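Local coordinates for host Factor for Q beta (Staphylococcus aureus, PDB 3QSU), which probably acts as a ring-shaped hexameric RNA chaperone that binds RNA, here with adenine nucleotides held against the protein, at residues V22-L27 against S61-E66; Y42-N47 against I55-I60. All blocks are in the same frame, centred on the assembly; numbering follows the deposited sequence.

Interaction 1. Residues V22-L27 against S61-E66; sequences VTVFFL and STYTVE. With nucleotides of chain O.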
# COMPACT_ATOMS: atom_id res chain seq x y z
N VAL B 22 -22.14 -10.74 -3.56
CA VAL B 22 -21.22 -10.11 -2.64
C VAL B 22 -21.14 -8.63 -2.94
O VAL B 22 -21.28 -8.21 -4.08
CB VAL B 22 -19.82 -10.72 -2.73
CG1 VAL B 22 -18.99 -10.28 -1.55
CG2 VAL B 22 -19.91 -12.22 -2.74
N THR B 23 -20.92 -7.82 -1.91
CA THR B 23 -20.49 -6.45 -2.15
C THR B 23 -19.00 -6.42 -1.88
O THR B 23 -18.54 -6.87 -0.82
CB THR B 23 -21.18 -5.44 -1.22
OG1 THR B 23 -22.59 -5.50 -1.42
CG2 THR B 23 -20.70 -4.02 -1.52
N VAL B 24 -18.23 -5.89 -2.84
CA VAL B 24 -16.79 -5.73 -2.67
C VAL B 24 -16.47 -4.26 -2.45
O VAL B 24 -16.81 -3.42 -3.28
CB VAL B 24 -16.00 -6.23 -3.90
CG1 VAL B 24 -14.52 -5.96 -3.72
CG2 VAL B 24 -16.25 -7.71 -4.17
N PHE B 25 -15.82 -3.95 -1.34
CA PHE B 25 -15.35 -2.58 -1.09
C PHE B 25 -13.88 -2.45 -1.41
O PHE B 25 -13.07 -3.28 -0.99
CB PHE B 25 -15.61 -2.15 0.36
CG PHE B 25 -17.06 -1.94 0.67
CD1 PHE B 25 -17.66 -0.71 0.44
CD2 PHE B 25 -17.82 -2.98 1.19
CE1 PHE B 25 -19.00 -0.52 0.73
CE2 PHE B 25 -19.17 -2.79 1.48
CZ PHE B 25 -19.76 -1.56 1.25
N PHE B 26 -13.53 -1.39 -2.13
CA PHE B 26 -12.16 -1.14 -2.54
C PHE B 26 -11.45 -0.16 -1.61
O PHE B 26 -12.10 0.64 -0.94
CB PHE B 26 -12.13 -0.60 -3.98
CG PHE B 26 -12.59 -1.61 -5.00
CD1 PHE B 26 -11.69 -2.17 -5.89
CD2 PHE B 26 -13.92 -2.01 -5.04
CE1 PHE B 26 -12.11 -3.11 -6.82
CE2 PHE B 26 -14.34 -2.95 -5.97
CZ PHE B 26 -13.44 -3.50 -6.86
N LEU B 27 -10.13 -0.24 -1.58
CA LEU B 27 -9.32 0.65 -0.76
C LEU B 27 -9.73 2.11 -0.91
O LEU B 27 -9.83 2.83 0.09
CB LEU B 27 -7.84 0.51 -1.12
CG LEU B 27 -7.23 -0.85 -0.79
CD1 LEU B 27 -5.73 -0.81 -0.99
CD2 LEU B 27 -7.58 -1.25 0.65
N SER B 61 -10.70 -3.93 0.13
CA SER B 61 -10.84 -3.80 1.60
C SER B 61 -11.65 -4.93 2.23
O SER B 61 -11.18 -5.66 3.11
CB SER B 61 -11.57 -2.50 1.96
OG SER B 61 -10.66 -1.43 2.10
N THR B 62 -12.90 -5.04 1.78
CA THR B 62 -13.87 -5.89 2.44
C THR B 62 -14.78 -6.59 1.44
O THR B 62 -15.14 -6.03 0.40
CB THR B 62 -14.79 -5.07 3.38
OG1 THR B 62 -14.01 -4.20 4.20
CG2 THR B 62 -15.60 -5.99 4.28
N TYR B 63 -15.16 -7.81 1.77
CA TYR B 63 -16.29 -8.44 1.12
C TYR B 63 -17.45 -8.43 2.11
O TYR B 63 -17.31 -8.86 3.25
CB TYR B 63 -15.99 -9.89 0.77
CG TYR B 63 -14.74 -10.16 -0.03
CD1 TYR B 63 -14.77 -10.19 -1.42
CD2 TYR B 63 -13.54 -10.46 0.60
CE1 TYR B 63 -13.63 -10.48 -2.16
CE2 TYR B 63 -12.41 -10.75 -0.11
CZ TYR B 63 -12.45 -10.76 -1.50
OH TYR B 63 -11.31 -11.04 -2.20
N THR B 64 -18.61 -7.96 1.66
CA THR B 64 -19.78 -7.91 2.51
C THR B 64 -20.96 -8.69 1.91
O THR B 64 -21.13 -8.73 0.71
CB THR B 64 -20.22 -6.45 2.75
OG1 THR B 64 -19.08 -5.67 3.13
CG2 THR B 64 -21.25 -6.39 3.85
N VAL B 65 -21.75 -9.31 2.78
CA VAL B 65 -22.97 -9.99 2.36
C VAL B 65 -24.07 -9.82 3.40
O VAL B 65 -23.77 -9.68 4.60
CB VAL B 65 -22.73 -11.50 2.15
CG1 VAL B 65 -24.05 -12.24 2.00
CG2 VAL B 65 -21.85 -11.73 0.93
N GLU B 66 -25.32 -9.81 2.94
CA GLU B 66 -26.49 -9.95 3.82
C GLU B 66 -27.79 -9.86 3.01
O GLU B 66 -27.80 -10.01 1.79
CB GLU B 66 -26.49 -8.92 4.96
CG GLU B 66 -27.57 -9.15 6.01
CD GLU B 66 -27.60 -10.58 6.50
OE1 GLU B 66 -26.52 -11.17 6.70
OE2 GLU B 66 -28.71 -11.12 6.69
P A O 1 -17.12 4.41 -12.11
OP1 A O 1 -17.27 5.66 -12.89
OP2 A O 1 -18.06 3.27 -12.36
O5' A O 1 -17.02 4.72 -10.54
C5' A O 1 -16.84 6.06 -10.07
C4' A O 1 -15.44 6.29 -9.54
O4' A O 1 -14.91 5.03 -9.03
C3' A O 1 -14.43 6.78 -10.57
O3' A O 1 -13.43 7.56 -9.92
C2' A O 1 -13.82 5.47 -11.05
O2' A O 1 -12.56 5.61 -11.68
C1' A O 1 -13.72 4.71 -9.74
N9 A O 1 -13.64 3.26 -9.90
C8 A O 1 -14.50 2.48 -10.63
N7 A O 1 -14.18 1.21 -10.63
C5 A O 1 -13.03 1.17 -9.86
C6 A O 1 -12.22 0.09 -9.49
N6 A O 1 -12.46 -1.16 -9.88
N1 A O 1 -11.15 0.36 -8.71
C2 A O 1 -10.92 1.63 -8.34
N3 A O 1 -11.62 2.73 -8.63
C4 A O 1 -12.68 2.42 -9.40
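Val22 and Val24 flank Tyr63 on the buried side of the contact. CG1 of Val22 reaches CB of Tyr63 at 3.8 Å, lying at the edge of the ring, while CG2 of Val24 runs alongside and meets CD1 of Tyr63 at 4.0 Å. Val22 and Tyr63 lie under helix 7-18, where Phe15 touches both; Val24 rests on Leu46. The phenol end of Tyr63 hydrogen-bonds Tyr56 of the second subunit.

Backbone bonds tie the two antiparallel strands together. Thr23 and Thr64 form a hydrogen-bonded pair, with Thr23 N to Thr64 O at 2.8 Å, almost straight at 175°, and Thr64 N returning to Thr23 O. At the far end the register slips: Phe25 O accepts from Ser61 N at 2.7 Å and, less closely, from Thr62 N at 3.3 Å, a classic beta bulge. The pairing joins the first and last strands of the strongly bent Sm-fold sheet of Hfq, and the last strand goes on to pair with a strand of the second subunit.

The other face, carrying Thr23, Phe25, Thr62 and Thr64, is more open: Phe25 and Thr23 are partly exposed, and Thr23 OG1 is taken by Lys33. It still has close spots. With its CG turned away from the carbonyl carbon (chi1 -70°), the Phe25 ring brings its edge to Thr64, CE2 lying 3.3 Å from OG1; that hydroxyl is buried here and has no hydrogen-bond partner in the model. Phe26 points away from the partner strand. C6 of the adenine of A1 of chain O lies over one face of its ring, and N6 of that base is 3.6 Å from Phe26 CE1, consistent with an A-rich RNA site on this side of the hexamer.

Interaction 2. Residues Y42-N47 against I55-I60; sequences YVVSLN and IYKHAI. With ZN (zinc ion), chain T.
Val44 and Ile55 are joined by two backbone hydrogen bonds, Val44 N to Ile55 O and Ile55 N to Val44 O, both 2.8 Å. A third, Lys57 N to Tyr42 O at 2.9 Å, is nearly linear at 176° and catches the chain as it leaves the strand for the 3-10 turn 57-59.

Apolar contacts flank these bonds. CG1 of Val43 lies bethe Tyr56 ring, 3.7 Å from CD1, and CD1 of Ile55 meets CB of Leu46. The extended Lys57 chain crosses Val44 at about a right angle on its way to Asp40 O and Lys41 O, which its NZ bonds.

Water and metal meet at His58, in the middle of the turn. Water 1 donates to Tyr42 O, accepts from His58 N and also binds the zinc ion, which His58 ND1 coordinates at 2.2 Å along with two more waters. His58 CG is tucked between backbone N and carbonyl carbon (chi1 64°), and CB of Tyr56 lies over one face of the imidazole, toward the rim; NE2 bonds Ile60 O of the third subunit. The hairpin belongs to the Sm fold, and Tyr56, Lys57 and His58, running from strand into turn, form the Sm2 motif of Hfq, which in relatives lines an RNA site at the pore.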
# COMPACT_ATOMS: atom_id res chain seq x y z
N TYR B 42 -3.75 -14.11 -5.99
CA TYR B 42 -3.61 -12.67 -6.18
C TYR B 42 -4.87 -11.96 -6.68
O TYR B 42 -5.03 -10.77 -6.47
CB TYR B 42 -2.43 -12.36 -7.12
CG TYR B 42 -1.15 -13.00 -6.66
CD1 TYR B 42 -0.35 -12.39 -5.70
CD2 TYR B 42 -0.74 -14.22 -7.18
CE1 TYR B 42 0.82 -12.99 -5.27
CE2 TYR B 42 0.43 -14.83 -6.76
CZ TYR B 42 1.21 -14.20 -5.81
OH TYR B 42 2.39 -14.79 -5.39
N VAL B 43 -5.76 -12.68 -7.36
CA VAL B 43 -6.89 -12.01 -7.98
C VAL B 43 -8.23 -12.67 -7.71
O VAL B 43 -8.33 -13.83 -7.33
CB VAL B 43 -6.72 -11.87 -9.52
CG1 VAL B 43 -5.38 -11.23 -9.85
CG2 VAL B 43 -6.84 -13.22 -10.19
N VAL B 44 -9.28 -11.89 -7.92
CA VAL B 44 -10.62 -12.38 -7.82
C VAL B 44 -11.38 -11.96 -9.06
O VAL B 44 -11.27 -10.82 -9.50
CB VAL B 44 -11.32 -11.84 -6.57
CG1 VAL B 44 -12.81 -11.97 -6.71
CG2 VAL B 44 -10.81 -12.60 -5.35
N SER B 45 -12.12 -12.89 -9.63
CA SER B 45 -12.90 -12.61 -10.82
C SER B 45 -14.34 -12.42 -10.41
O SER B 45 -15.00 -13.36 -10.01
CB SER B 45 -12.78 -13.77 -11.82
OG SER B 45 -13.68 -13.58 -12.89
N LEU B 46 -14.83 -11.19 -10.52
CA LEU B 46 -16.18 -10.88 -10.08
C LEU B 46 -17.06 -10.57 -11.28
O LEU B 46 -16.70 -9.74 -12.13
CB LEU B 46 -16.18 -9.68 -9.13
CG LEU B 46 -17.50 -9.44 -8.38
CD1 LEU B 46 -17.61 -10.42 -7.23
CD2 LEU B 46 -17.64 -8.00 -7.88
N ASN B 47 -18.19 -11.25 -11.35
CA ASN B 47 -19.20 -10.99 -12.36
C ASN B 47 -20.21 -9.99 -11.82
O ASN B 47 -20.99 -10.31 -10.92
CB ASN B 47 -19.90 -12.30 -12.73
CG ASN B 47 -20.96 -12.11 -13.80
OD1 ASN B 47 -20.93 -11.15 -14.56
ND2 ASN B 47 -21.92 -13.04 -13.85
N ILE B 55 -10.05 -8.49 -10.45
CA ILE B 55 -9.72 -7.60 -9.35
C ILE B 55 -8.50 -8.11 -8.59
O ILE B 55 -8.46 -9.28 -8.24
CB ILE B 55 -10.91 -7.49 -8.38
CG1 ILE B 55 -12.17 -7.11 -9.16
CG2 ILE B 55 -10.63 -6.46 -7.32
CD1 ILE B 55 -13.45 -7.27 -8.38
N TYR B 56 -7.52 -7.24 -8.35
CA TYR B 56 -6.39 -7.57 -7.47
C TYR B 56 -6.77 -7.55 -5.99
O TYR B 56 -7.35 -6.58 -5.51
CB TYR B 56 -5.21 -6.60 -7.67
CG TYR B 56 -4.43 -6.87 -8.92
CD1 TYR B 56 -3.72 -8.06 -9.07
CD2 TYR B 56 -4.41 -5.95 -9.96
CE1 TYR B 56 -3.01 -8.32 -10.23
CE2 TYR B 56 -3.70 -6.22 -11.14
CZ TYR B 56 -3.01 -7.40 -11.26
OH TYR B 56 -2.31 -7.67 -12.41
N LYS B 57 -6.42 -8.59 -5.26
CA LYS B 57 -6.69 -8.59 -3.82
C LYS B 57 -6.11 -7.35 -3.13
O LYS B 57 -6.71 -6.85 -2.18
CB LYS B 57 -6.23 -9.88 -3.16
CG LYS B 57 -7.11 -11.10 -3.50
CD LYS B 57 -6.60 -12.35 -2.81
CE LYS B 57 -7.48 -13.55 -3.08
NZ LYS B 57 -6.77 -14.78 -2.64
N HIS B 58 -4.97 -6.83 -3.61
CA HIS B 58 -4.38 -5.67 -2.97
C HIS B 58 -5.27 -4.45 -3.11
O HIS B 58 -5.11 -3.48 -2.38
CB HIS B 58 -2.94 -5.38 -3.47
CG HIS B 58 -2.85 -5.02 -4.93
ND1 HIS B 58 -2.10 -5.74 -5.83
CD2 HIS B 58 -3.40 -4.00 -5.63
CE1 HIS B 58 -2.19 -5.19 -7.02
NE2 HIS B 58 -2.98 -4.13 -6.93
N ALA B 59 -6.21 -4.48 -4.05
CA ALA B 59 -7.12 -3.35 -4.19
C ALA B 59 -8.36 -3.46 -3.28
O ALA B 59 -9.13 -2.52 -3.17
CB ALA B 59 -7.55 -3.23 -5.63
N ILE B 60 -8.56 -4.62 -2.66
CA ILE B 60 -9.81 -4.89 -1.94
C ILE B 60 -9.70 -4.60 -0.43
O ILE B 60 -8.71 -4.96 0.19
CB ILE B 60 -10.29 -6.36 -2.20
CG1 ILE B 60 -10.65 -6.55 -3.69
CG2 ILE B 60 -11.46 -6.74 -1.31
CD1 ILE B 60 -10.93 -8.02 -4.09
ZN ZN T . -0.91 -7.46 -5.26
O HOH W 1 -2.97 -8.99 -4.90
O HOH W 2 0.38 -7.84 -3.39
O HOH W 3 0.08 -8.01 -7.40

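Overall arrangement
Both contacts are buried antiparallel pairings in one bent sheet, but interaction 2 is local, a hairpin nested inside the long loop that interaction 1 closes. They meet at two places: at the 3-10 turn, where Leu27 N lies 3.0 Å from Ala59 O, a probable hydrogen bond, and between strands 43-48 and 60-65, where CG2 of Val44 packs on the hydroxyl of Tyr63. Interaction 1 is chiefly backbone ladder and apolar packing under the helix, with a partly exposed opposite face and a nucleotide at one end. Interaction 2 has a shorter ladder and ends in water and zinc. Ladders from Thr62-Val65 to the second subunit and from Ile55 to the third continue the sheet between subunits.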